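Local structure of amino Transferase (Eubacterium rectale, 3ELE) at residues P45-V53 and Y246-G254; A110-A118 and A275-Y285. The protein probably catalyses pyridoxal-5'-phosphate-dependent transfer of amino groups between amino acids and keto acids. One frame throughout, in Å; residues are numbered along the deposited sequence.

Interaction 1 (P45-V53 and Y246-G254). With PLP (pyridoxal-5'-phosphate), chain E.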
ATOM      1  N   PRO A  45     -11.730  11.561  10.731  1.00 42.76           N
ATOM      2  CA  PRO A  45     -13.101  11.804  10.286  1.00 42.39           C
ATOM      3  C   PRO A  45     -14.141  11.323  11.315  1.00 41.09           C
ATOM      4  O   PRO A  45     -14.058  10.194  11.796  1.00 40.60           O
ATOM      5  CB  PRO A  45     -13.192  10.991   8.986  1.00 42.87           C
ATOM      6  CG  PRO A  45     -11.839  11.092   8.417  1.00 41.76           C
ATOM      7  CD  PRO A  45     -10.903  11.050   9.614  1.00 42.79           C
ATOM      8  N   SER A  46     -15.054  12.220  11.679  1.00 39.40           N
ATOM      9  CA  SER A  46     -16.085  11.960  12.667  1.00 38.64           C
ATOM     10  C   SER A  46     -17.521  11.884  12.127  1.00 38.79           C
ATOM     11  O   SER A  46     -18.415  11.508  12.888  1.00 39.86           O
ATOM     12  CB  SER A  46     -15.981  13.018  13.762  1.00 39.39           C
ATOM     13  OG  SER A  46     -16.090  14.307  13.211  1.00 37.62           O
ATOM     14  N   ILE A  47     -17.759  12.248  10.858  1.00 37.71           N
ATOM     15  CA  ILE A  47     -19.116  12.159  10.244  1.00 37.17           C
ATOM     16  C   ILE A  47     -19.197  10.837   9.459  1.00 36.44           C
ATOM     17  O   ILE A  47     -18.178  10.417   8.883  1.00 36.12           O
ATOM     18  CB  ILE A  47     -19.486  13.393   9.347  1.00 37.16           C
ATOM     19  CG1 ILE A  47     -18.608  13.494   8.063  1.00 38.69           C
ATOM     20  CG2 ILE A  47     -19.422  14.693  10.187  1.00 33.87           C
ATOM     21  CD1 ILE A  47     -18.927  14.722   7.163  1.00 38.06           C
ATOM     22  N   PRO A  48     -20.373  10.156   9.461  1.00 34.86           N
ATOM     23  CA  PRO A  48     -20.472   8.911   8.708  1.00 35.26           C
ATOM     24  C   PRO A  48     -20.474   9.141   7.196  1.00 36.19           C
ATOM     25  O   PRO A  48     -20.861  10.222   6.725  1.00 36.10           O
ATOM     26  CB  PRO A  48     -21.817   8.343   9.155  1.00 33.79           C
ATOM     27  CG  PRO A  48     -22.601   9.502   9.474  1.00 33.97           C
ATOM     28  CD  PRO A  48     -21.652  10.457  10.129  1.00 34.62           C
ATOM     29  N   ALA A  49     -20.034   8.121   6.452  1.00 35.94           N
ATOM     30  CA  ALA A  49     -20.026   8.154   4.993  1.00 34.45           C
ATOM     31  C   ALA A  49     -21.463   8.394   4.509  1.00 33.40           C
ATOM     32  O   ALA A  49     -22.412   8.008   5.209  1.00 34.03           O
ATOM     33  CB  ALA A  49     -19.504   6.808   4.419  1.00 32.50           C
ATOM     34  N   PRO A  50     -21.640   9.020   3.328  1.00 33.17           N
ATOM     35  CA  PRO A  50     -23.003   9.149   2.794  1.00 34.60           C
ATOM     36  C   PRO A  50     -23.555   7.745   2.510  1.00 35.75           C
ATOM     37  O   PRO A  50     -22.780   6.830   2.178  1.00 37.09           O
ATOM     38  CB  PRO A  50     -22.793   9.920   1.478  1.00 34.63           C
ATOM     39  CG  PRO A  50     -21.417   9.620   1.116  1.00 29.75           C
ATOM     40  CD  PRO A  50     -20.663   9.589   2.385  1.00 32.13           C
ATOM     41  N   GLN A  51     -24.868   7.586   2.604  1.00 35.97           N
ATOM     42  CA  GLN A  51     -25.489   6.265   2.465  1.00 37.50           C
ATOM     43  C   GLN A  51     -25.191   5.533   1.143  1.00 37.42           C
ATOM     44  O   GLN A  51     -25.184   4.310   1.129  1.00 38.49           O
ATOM     45  CB  GLN A  51     -27.001   6.324   2.775  1.00 37.56           C
ATOM     46  CG  GLN A  51     -27.641   4.955   3.077  1.00 42.90           C
ATOM     47  CD  GLN A  51     -26.945   4.189   4.217  1.00 46.30           C
ATOM     48  OE1 GLN A  51     -26.739   4.721   5.312  1.00 49.63           O
ATOM     49  NE2 GLN A  51     -26.572   2.946   3.947  1.00 48.52           N
ATOM     50  N   ILE A  52     -24.893   6.273   0.068  1.00 36.72           N
ATOM     51  CA  ILE A  52     -24.515   5.688  -1.237  1.00 35.26           C
ATOM     52  C   ILE A  52     -23.295   4.722  -1.154  1.00 35.68           C
ATOM     53  O   ILE A  52     -23.250   3.761  -1.896  1.00 34.58           O
ATOM     54  CB  ILE A  52     -24.318   6.802  -2.324  1.00 35.34           C
ATOM     55  CG1 ILE A  52     -24.164   6.232  -3.750  1.00 35.00           C
ATOM     56  CG2 ILE A  52     -23.121   7.703  -1.973  1.00 33.96           C
ATOM     57  CD1 ILE A  52     -25.275   5.349  -4.214  1.00 35.88           C
ATOM     58  N   VAL A  53     -22.361   4.964  -0.220  1.00 36.03           N
ATOM     59  CA  VAL A  53     -21.189   4.099   0.010  1.00 35.23           C
ATOM     60  C   VAL A  53     -21.617   2.682   0.427  1.00 35.55           C
ATOM     61  O   VAL A  53     -21.375   1.732  -0.317  1.00 35.62           O
ATOM     62  CB  VAL A  53     -20.197   4.723   1.053  1.00 35.79           C
ATOM     63  CG1 VAL A  53     -19.065   3.730   1.444  1.00 35.40           C
ATOM     64  CG2 VAL A  53     -19.607   6.026   0.503  1.00 30.13           C
ATOM     65  N   TYR A 246     -10.321   9.568  -0.683  1.00 34.63           N
ATOM     66  CA  TYR A 246     -11.710   9.628  -0.209  1.00 34.35           C
ATOM     67  C   TYR A 246     -11.821   9.479   1.317  1.00 35.04           C
ATOM     68  O   TYR A 246     -12.911   9.244   1.835  1.00 35.22           O
ATOM     69  CB  TYR A 246     -12.562   8.594  -0.970  1.00 34.85           C
ATOM     70  CG  TYR A 246     -12.602   8.891  -2.452  1.00 34.49           C
ATOM     71  CD1 TYR A 246     -11.608   8.399  -3.306  1.00 35.51           C
ATOM     72  CD2 TYR A 246     -13.599   9.705  -3.002  1.00 37.20           C
ATOM     73  CE1 TYR A 246     -11.612   8.688  -4.669  1.00 38.26           C
ATOM     74  CE2 TYR A 246     -13.615   9.998  -4.400  1.00 35.28           C
ATOM     75  CZ  TYR A 246     -12.612   9.487  -5.212  1.00 35.73           C
ATOM     76  OH  TYR A 246     -12.576   9.739  -6.569  1.00 33.75           O
ATOM     77  N   SER A 247     -10.695   9.667   2.030  1.00 36.35           N
ATOM     78  CA  SER A 247     -10.632   9.540   3.482  1.00 37.02           C
ATOM     79  C   SER A 247     -11.511  10.565   4.209  1.00 37.85           C
ATOM     80  O   SER A 247     -12.144  10.219   5.201  1.00 36.72           O
ATOM     81  CB  SER A 247      -9.180   9.620   3.976  1.00 36.79           C
ATOM     82  OG  SER A 247      -8.366   8.597   3.378  1.00 40.50           O
ATOM     83  N   LYS A 248     -11.570  11.795   3.701  1.00 38.38           N
ATOM     84  CA  LYS A 248     -12.379  12.874   4.314  1.00 37.99           C
ATOM     85  C   LYS A 248     -13.712  13.134   3.629  1.00 37.29           C
ATOM     86  O   LYS A 248     -14.738  13.350   4.305  1.00 35.00           O
ATOM     87  CB  LYS A 248     -11.575  14.175   4.376  1.00 38.09           C
ATOM     88  CG  LYS A 248     -10.536  14.205   5.475  1.00 43.16           C
ATOM     89  CD  LYS A 248      -9.245  13.517   5.124  1.00 48.25           C
ATOM     90  CE  LYS A 248      -8.402  13.223   6.354  1.00 52.02           C
ATOM     91  NZ  LYS A 248      -7.166  12.503   5.964  1.00 56.84           N
ATOM     92  N   SER A 249     -13.689  13.130   2.296  1.00 37.00           N
ATOM     93  CA  SER A 249     -14.867  13.394   1.469  1.00 37.35           C
ATOM     94  C   SER A 249     -15.968  12.353   1.685  1.00 37.34           C
ATOM     95  O   SER A 249     -17.110  12.714   1.864  1.00 37.77           O
ATOM     96  CB  SER A 249     -14.475  13.510  -0.014  1.00 37.47           C
ATOM     97  OG  SER A 249     -14.019  12.283  -0.522  1.00 40.90           O
ATOM     98  N   LEU A 250     -15.588  11.076   1.727  1.00 37.95           N
ATOM     99  CA  LEU A 250     -16.499   9.954   1.975  1.00 37.12           C
ATOM    100  C   LEU A 250     -16.368   9.325   3.382  1.00 37.47           C
ATOM    101  O   LEU A 250     -17.084   8.371   3.677  1.00 36.59           O
ATOM    102  CB  LEU A 250     -16.298   8.877   0.889  1.00 36.23           C
ATOM    103  CG  LEU A 250     -16.756   9.205  -0.533  1.00 34.26           C
ATOM    104  CD1 LEU A 250     -16.296   8.097  -1.500  1.00 28.79           C
ATOM    105  CD2 LEU A 250     -18.289   9.402  -0.599  1.00 33.68           C
ATOM    106  N   SER A 251     -15.483   9.849   4.240  1.00 36.94           N
ATOM    107  CA  SER A 251     -15.251   9.288   5.590  1.00 36.71           C
ATOM    108  C   SER A 251     -14.810   7.813   5.557  1.00 35.42           C
ATOM    109  O   SER A 251     -15.265   6.983   6.369  1.00 34.45           O
ATOM    110  CB  SER A 251     -16.456   9.511   6.531  1.00 35.29           C
ATOM    111  OG  SER A 251     -16.608  10.877   6.811  1.00 38.43           O
ATOM    112  N   LEU A 252     -13.898   7.513   4.623  1.00 34.50           N
ATOM    113  CA  LEU A 252     -13.377   6.169   4.433  1.00 34.66           C
ATOM    114  C   LEU A 252     -11.846   6.108   4.647  1.00 35.39           C
ATOM    115  O   LEU A 252     -11.147   5.501   3.831  1.00 34.73           O
ATOM    116  CB  LEU A 252     -13.766   5.673   3.024  1.00 34.41           C
ATOM    117  CG  LEU A 252     -15.230   5.705   2.597  1.00 32.01           C
ATOM    118  CD1 LEU A 252     -15.397   5.245   1.179  1.00 31.37           C
ATOM    119  CD2 LEU A 252     -16.121   4.866   3.531  1.00 31.33           C
ATOM    120  N   PRO A 253     -11.326   6.685   5.768  1.00 36.38           N
ATOM    121  CA  PRO A 253      -9.866   6.700   5.959  1.00 36.61           C
ATOM    122  C   PRO A 253      -9.193   5.332   6.089  1.00 36.66           C
ATOM    123  O   PRO A 253      -8.055   5.175   5.650  1.00 35.46           O
ATOM    124  CB  PRO A 253      -9.682   7.523   7.239  1.00 35.92           C
ATOM    125  CG  PRO A 253     -10.886   7.387   7.957  1.00 37.09           C
ATOM    126  CD  PRO A 253     -11.986   7.299   6.936  1.00 37.15           C
ATOM    127  N   GLY A 254      -9.883   4.388   6.709  1.00 37.25           N
ATOM    128  CA  GLY A 254      -9.407   3.025   6.848  1.00 37.11           C
ATOM    129  C   GLY A 254      -9.519   2.168   5.600  1.00 36.20           C
ATOM    130  O   GLY A 254      -8.918   1.110   5.576  1.00 34.78           O
TER
HETATM  131  N1  PLP E 500      -2.522  14.832   3.877  1.00 37.68           N
HETATM  132  C2  PLP E 500      -2.983  15.572   4.968  1.00 36.80           C
HETATM  133  C2A PLP E 500      -2.707  17.040   5.022  1.00 37.04           C
HETATM  134  C3  PLP E 500      -3.725  14.945   5.990  1.00 38.88           C
HETATM  135  O3  PLP E 500      -4.198  15.669   7.058  1.00 31.83           O
HETATM  136  C4  PLP E 500      -3.974  13.554   5.939  1.00 45.59           C
HETATM  137  C4A PLP E 500      -4.366  12.899   7.251  1.00 49.92           C
HETATM  138  O4A PLP E 500      -3.495  12.522   8.036  1.00 55.32           O
HETATM  139  C5  PLP E 500      -3.494  12.820   4.812  1.00 44.80           C
HETATM  140  C6  PLP E 500      -2.763  13.471   3.787  1.00 35.02           C
HETATM  141  C5A PLP E 500      -3.674  11.323   4.669  1.00 40.76           C
HETATM  142  O4P PLP E 500      -4.830  10.961   3.980  1.00 41.95           O
HETATM  143  P   PLP E 500      -5.038   9.397   3.652  1.00 42.04           P
HETATM  144  O1P PLP E 500      -5.742   9.245   2.334  1.00 36.27           O
HETATM  145  O2P PLP E 500      -5.942   8.796   4.690  1.00 39.54           O
HETATM  146  O3P PLP E 500      -3.744   8.651   3.621  1.00 30.73           O
HETATM  147  O   HOH W   1     -17.949   6.404   7.534  1.00 34.98           O

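Interaction 2 (A110-A118 and A275-Y285)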
ATOM      1  N   ALA A 110      -0.118   6.920   0.127  1.00 32.22           N
ATOM      2  CA  ALA A 110       0.416   6.167  -1.002  1.00 32.26           C
ATOM      3  C   ALA A 110       0.658   7.111  -2.201  1.00 32.31           C
ATOM      4  O   ALA A 110       1.677   7.007  -2.855  1.00 32.91           O
ATOM      5  CB  ALA A 110      -0.511   5.025  -1.376  1.00 30.40           C
ATOM      6  N   SER A 111      -0.257   8.050  -2.441  1.00 32.95           N
ATOM      7  CA  SER A 111      -0.145   9.014  -3.547  1.00 32.42           C
ATOM      8  C   SER A 111       1.093   9.892  -3.375  1.00 32.18           C
ATOM      9  O   SER A 111       1.880  10.051  -4.305  1.00 31.93           O
ATOM     10  CB  SER A 111      -1.412   9.893  -3.652  1.00 32.75           C
ATOM     11  OG  SER A 111      -2.574   9.140  -3.983  1.00 31.57           O
ATOM     12  N   LEU A 112       1.271  10.428  -2.173  1.00 32.70           N
ATOM     13  CA  LEU A 112       2.451  11.276  -1.843  1.00 32.63           C
ATOM     14  C   LEU A 112       3.748  10.493  -1.973  1.00 34.10           C
ATOM     15  O   LEU A 112       4.687  10.967  -2.629  1.00 34.58           O
ATOM     16  CB  LEU A 112       2.316  11.860  -0.433  1.00 32.38           C
ATOM     17  CG  LEU A 112       1.179  12.883  -0.268  1.00 31.45           C
ATOM     18  CD1 LEU A 112       0.881  13.142   1.202  1.00 36.39           C
ATOM     19  CD2 LEU A 112       1.494  14.182  -1.007  1.00 32.54           C
ATOM     20  N   SER A 113       3.770   9.274  -1.407  1.00 34.12           N
ATOM     21  CA  SER A 113       4.948   8.391  -1.465  1.00 33.81           C
ATOM     22  C   SER A 113       5.373   8.142  -2.916  1.00 33.48           C
ATOM     23  O   SER A 113       6.558   8.329  -3.257  1.00 33.58           O
ATOM     24  CB  SER A 113       4.685   7.069  -0.728  1.00 33.75           C
ATOM     25  OG  SER A 113       4.475   7.295   0.662  1.00 33.72           O
ATOM     26  N   ILE A 114       4.398   7.786  -3.761  1.00 33.79           N
ATOM     27  CA  ILE A 114       4.609   7.582  -5.214  1.00 33.96           C
ATOM     28  C   ILE A 114       5.216   8.813  -5.879  1.00 32.29           C
ATOM     29  O   ILE A 114       6.144   8.676  -6.667  1.00 33.60           O
ATOM     30  CB  ILE A 114       3.268   7.217  -5.950  1.00 34.51           C
ATOM     31  CG1 ILE A 114       2.855   5.791  -5.613  1.00 36.93           C
ATOM     32  CG2 ILE A 114       3.402   7.328  -7.456  1.00 35.72           C
ATOM     33  CD1 ILE A 114       1.449   5.473  -6.000  1.00 34.98           C
ATOM     34  N   CYS A 115       4.694  10.006  -5.563  1.00 31.95           N
ATOM     35  CA  CYS A 115       5.215  11.271  -6.141  1.00 31.45           C
ATOM     36  C   CYS A 115       6.675  11.561  -5.770  1.00 31.98           C
ATOM     37  O   CYS A 115       7.473  11.882  -6.645  1.00 32.64           O
ATOM     38  CB  CYS A 115       4.330  12.473  -5.794  1.00 30.77           C
ATOM     39  SG  CYS A 115       2.713  12.443  -6.617  1.00 33.48           S
ATOM     40  N   PHE A 116       7.021  11.434  -4.493  1.00 32.01           N
ATOM     41  CA  PHE A 116       8.404  11.689  -4.060  1.00 32.58           C
ATOM     42  C   PHE A 116       9.346  10.607  -4.587  1.00 32.38           C
ATOM     43  O   PHE A 116      10.462  10.917  -5.052  1.00 30.01           O
ATOM     44  CB  PHE A 116       8.527  11.822  -2.550  1.00 33.15           C
ATOM     45  CG  PHE A 116       7.634  12.878  -1.945  1.00 31.86           C
ATOM     46  CD1 PHE A 116       7.668  14.196  -2.406  1.00 34.45           C
ATOM     47  CD2 PHE A 116       6.798  12.565  -0.864  1.00 30.64           C
ATOM     48  CE1 PHE A 116       6.841  15.189  -1.819  1.00 30.61           C
ATOM     49  CE2 PHE A 116       5.986  13.536  -0.272  1.00 33.58           C
ATOM     50  CZ  PHE A 116       6.002  14.850  -0.748  1.00 31.84           C
ATOM     51  N   ARG A 117       8.880   9.353  -4.561  1.00 32.99           N
ATOM     52  CA  ARG A 117       9.645   8.220  -5.098  1.00 34.69           C
ATOM     53  C   ARG A 117       9.903   8.365  -6.610  1.00 34.89           C
ATOM     54  O   ARG A 117      11.018   8.148  -7.075  1.00 36.52           O
ATOM     55  CB  ARG A 117       8.930   6.904  -4.783  1.00 34.83           C
ATOM     56  CG  ARG A 117       9.691   5.623  -5.099  1.00 40.12           C
ATOM     57  CD  ARG A 117      11.086   5.591  -4.481  1.00 43.68           C
ATOM     58  NE  ARG A 117      11.724   4.278  -4.607  1.00 47.82           N
ATOM     59  CZ  ARG A 117      11.654   3.272  -3.729  1.00 46.44           C
ATOM     60  NH1 ARG A 117      10.998   3.386  -2.588  1.00 45.60           N
ATOM     61  NH2 ARG A 117      12.294   2.136  -3.986  1.00 46.28           N
ATOM     62  N   ALA A 118       8.872   8.758  -7.361  1.00 35.05           N
ATOM     63  CA  ALA A 118       8.994   8.983  -8.814  1.00 35.20           C
ATOM     64  C   ALA A 118       9.884  10.176  -9.157  1.00 34.40           C
ATOM     65  O   ALA A 118      10.621  10.142 -10.118  1.00 32.83           O
ATOM     66  CB  ALA A 118       7.596   9.172  -9.462  1.00 34.03           C
ATOM     67  N   ALA A 275       7.007   6.743 -14.464  1.00 30.66           N
ATOM     68  CA  ALA A 275       7.701   6.803 -13.149  1.00 28.85           C
ATOM     69  C   ALA A 275       6.725   6.650 -11.960  1.00 30.98           C
ATOM     70  O   ALA A 275       7.066   6.069 -10.938  1.00 30.41           O
ATOM     71  CB  ALA A 275       8.508   8.075 -13.019  1.00 28.13           C
ATOM     72  N   VAL A 276       5.522   7.191 -12.114  1.00 31.26           N
ATOM     73  CA  VAL A 276       4.439   7.020 -11.136  1.00 31.42           C
ATOM     74  C   VAL A 276       4.106   5.525 -11.016  1.00 31.93           C
ATOM     75  O   VAL A 276       4.213   4.988  -9.926  1.00 32.84           O
ATOM     76  CB  VAL A 276       3.235   7.915 -11.472  1.00 31.52           C
ATOM     77  CG1 VAL A 276       1.966   7.545 -10.625  1.00 28.72           C
ATOM     78  CG2 VAL A 276       3.645   9.393 -11.267  1.00 25.99           C
ATOM     79  N   CYS A 277       3.779   4.852 -12.128  1.00 32.55           N
ATOM     80  CA  CYS A 277       3.575   3.376 -12.140  1.00 32.70           C
ATOM     81  C   CYS A 277       4.752   2.582 -11.541  1.00 32.79           C
ATOM     82  O   CYS A 277       4.542   1.684 -10.717  1.00 34.37           O
ATOM     83  CB  CYS A 277       3.299   2.858 -13.553  1.00 33.75           C
ATOM     84  SG  CYS A 277       1.779   3.516 -14.273  1.00 35.93           S
ATOM     85  N   GLY A 278       5.971   2.924 -11.942  1.00 31.53           N
ATOM     86  CA  GLY A 278       7.171   2.297 -11.399  1.00 32.78           C
ATOM     87  C   GLY A 278       7.363   2.497  -9.897  1.00 32.51           C
ATOM     88  O   GLY A 278       7.770   1.576  -9.209  1.00 32.04           O
ATOM     89  N   ALA A 279       7.070   3.705  -9.411  1.00 32.32           N
ATOM     90  CA  ALA A 279       7.153   4.027  -7.990  1.00 33.53           C
ATOM     91  C   ALA A 279       6.130   3.199  -7.203  1.00 33.07           C
ATOM     92  O   ALA A 279       6.472   2.623  -6.167  1.00 32.34           O
ATOM     93  CB  ALA A 279       6.960   5.532  -7.757  1.00 32.56           C
ATOM     94  N   GLY A 280       4.907   3.096  -7.737  1.00 32.69           N
ATOM     95  CA  GLY A 280       3.847   2.295  -7.131  1.00 32.72           C
ATOM     96  C   GLY A 280       4.296   0.862  -7.013  1.00 32.50           C
ATOM     97  O   GLY A 280       4.216   0.271  -5.938  1.00 31.92           O
ATOM     98  N   ARG A 281       4.835   0.332  -8.109  1.00 32.16           N
ATOM     99  CA  ARG A 281       5.391  -1.030  -8.138  1.00 31.57           C
ATOM    100  C   ARG A 281       6.522  -1.239  -7.105  1.00 31.36           C
ATOM    101  O   ARG A 281       6.495  -2.221  -6.335  1.00 29.90           O
ATOM    102  CB  ARG A 281       5.878  -1.341  -9.543  1.00 32.19           C
ATOM    103  CG  ARG A 281       6.244  -2.776  -9.779  1.00 35.24           C
ATOM    104  CD  ARG A 281       6.628  -2.952 -11.219  1.00 32.68           C
ATOM    105  NE  ARG A 281       7.244  -4.245 -11.461  1.00 32.59           N
ATOM    106  CZ  ARG A 281       7.717  -4.666 -12.632  1.00 32.83           C
ATOM    107  NH1 ARG A 281       7.738  -3.892 -13.694  1.00 36.91           N
ATOM    108  NH2 ARG A 281       8.245  -5.876 -12.715  1.00 32.43           N
ATOM    109  N   ALA A 282       7.480  -0.295  -7.068  1.00 30.53           N
ATOM    110  CA  ALA A 282       8.634  -0.335  -6.130  1.00 30.20           C
ATOM    111  C   ALA A 282       8.255  -0.299  -4.639  1.00 31.49           C
ATOM    112  O   ALA A 282       8.983  -0.835  -3.793  1.00 30.68           O
ATOM    113  CB  ALA A 282       9.575   0.817  -6.413  1.00 29.48           C
ATOM    114  N   LEU A 283       7.131   0.356  -4.341  1.00 31.48           N
ATOM    115  CA  LEU A 283       6.608   0.500  -2.970  1.00 32.79           C
ATOM    116  C   LEU A 283       5.778  -0.693  -2.520  1.00 32.44           C
ATOM    117  O   LEU A 283       5.259  -0.673  -1.417  1.00 34.68           O
ATOM    118  CB  LEU A 283       5.794   1.800  -2.858  1.00 31.91           C
ATOM    119  CG  LEU A 283       6.619   3.098  -2.942  1.00 34.85           C
ATOM    120  CD1 LEU A 283       5.738   4.275  -3.329  1.00 34.87           C
ATOM    121  CD2 LEU A 283       7.317   3.383  -1.620  1.00 29.15           C
ATOM    122  N   GLY A 284       5.654  -1.715  -3.366  1.00 32.30           N
ATOM    123  CA  GLY A 284       4.909  -2.927  -3.068  1.00 33.40           C
ATOM    124  C   GLY A 284       3.424  -2.852  -3.360  1.00 33.85           C
ATOM    125  O   GLY A 284       2.686  -3.689  -2.858  1.00 33.34           O
ATOM    126  N   TYR A 285       2.988  -1.871  -4.161  1.00 34.56           N
ATOM    127  CA  TYR A 285       1.563  -1.698  -4.477  1.00 36.14           C
ATOM    128  C   TYR A 285       1.258  -2.511  -5.721  1.00 34.94           C
ATOM    129  O   TYR A 285       2.041  -2.482  -6.667  1.00 33.25           O
ATOM    130  CB  TYR A 285       1.172  -0.230  -4.733  1.00 38.34           C
ATOM    131  CG  TYR A 285       1.606   0.802  -3.719  1.00 40.62           C
ATOM    132  CD1 TYR A 285       1.696   0.510  -2.362  1.00 46.47           C
ATOM    133  CD2 TYR A 285       1.838   2.127  -4.106  1.00 43.60           C
ATOM    134  CE1 TYR A 285       2.061   1.507  -1.421  1.00 43.52           C
ATOM    135  CE2 TYR A 285       2.200   3.118  -3.155  1.00 47.42           C
ATOM    136  CZ  TYR A 285       2.307   2.773  -1.809  1.00 44.07           C
ATOM    137  OH  TYR A 285       2.641   3.660  -0.811  1.00 47.43           O
TER
HETATM  138  O   HOH W   2      10.159   0.713  -2.027  1.00 30.22           O

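Interaction 1 (P45-V53 and Y246-G254)
The flat group of the contact is the peptide carbonyl of Ile47, which receives its partner from above its plane: Ser251 OG donates to Ile47 O over 2.6 Å, 36° out of that plane and at a C=O...O angle of 142°. Ser251 holds OG beside its own backbone N (chi1 -67°), which turns the hydroxyl toward the carbonyl of Ile47. Next to this direct bond, a water accepts from Ala49 N and donates to Ser251 O, joining the two backbones.

The remaining grip is apolar. The puckered rings of Pro45 and Pro253 slide past each other in opposite directions, CG meeting CG at 3.9 Å, and Pro45 CG also rests on the carbonyl oxygen of Ser247, 3.3 Å away. Leu250 CD2 meets Pro50 CG at 3.6 Å, with the two side chains crossing at about a right angle, while Val53 and Leu252 reach tip to tip, CG1 to CD2 at 3.8 Å. His70 of the second subunit packs on Leu252 and Pro253.

On the cofactor side, Ser247 OG lies 2.8 Å from O2P of pyridoxal-5'-phosphate, with O1P almost as near. Lys248 NZ stands 3.1 Å from PLP C4A, modelled without a covalent link. That approach fits the lysine that forms the internal aldimine in this family. One hydroxyl bond, a bridging water and aliphatic packing probably help to hold the loop that presents Ser247 and Lys248 to the cofactor.

Interaction 2 (A110-A118 and A275-Y285)
Apolar packing dominates where Ile114 meets the helix 275-282 and the turn after it. Its two branches part company: CG2 goes to Val276 CG1, a tight 3.5 Å between side chains that cross at about a right angle, whereas CG1 reaches the edge of the Tyr285 ring, 3.7 Å from CE2 and in the plane of that ring. Leu283 CB lies over one face of the same ring. Small residues let the backbones come close, with Ala279 CB set 3.4 Å from Ile114 O, and Ala118 CB 3.8 Å from Ala275 CB.

Arg117 combines aliphatic and polar contacts. With CG anti to the backbone N (chi1 -172°) and a bend at chi2, its chain runs over Ala279 CB and brings the guanidinium to the end of the other helix. Ala282 CB sits over one face of that group, 3.9 Å from NH2. A water accepts from NH1 and donates to Ala282 O at 2.6 Å, bridging the helices. NH2 also makes a weak bond to Ala143 O of the second subunit.

Backbone bonds shape the turn: a Schellman motif at Gly284, with positive phi, ends the helix and delivers Tyr285 to Ala110, OH to CA 3.4 Å; that hydroxyl bonds weakly to Leu283 O of the second subunit.

The axes pass 8.3 Å apart at 114°, a crossing eased by alanines of both helices and by Gly280. They meet beside strand 102-105 of the central mixed sheet, consistent with the large domain of fold-type I aminotransferases; here helix 108-119 begins at the cofactor, Ala108 N bonding probably to its phosphate.

Overall arrangement
From the N terminus, the chain first lays down 45-53, leading into helix 51-63, then 110-118 on helix 108-119. After most of the seven-stranded sheet is built, 246-254 returns to 45-53 and closes the loop of interaction 1; 275-285 then returns to 110-118 and closes that of interaction 2. The two loops therefore cross. Interaction 1 ties the N-terminal part to the loop between strands 240-245 and 258-261, and interaction 2 joins two helices beside strand 102-105. Their centres lie 25 Å apart and their nearest atoms about 8 Å, so the contacts do not touch, yet helix 108-119 and the loop 246-254 both supply contacts to the cofactor, and both interactions border the second subunit.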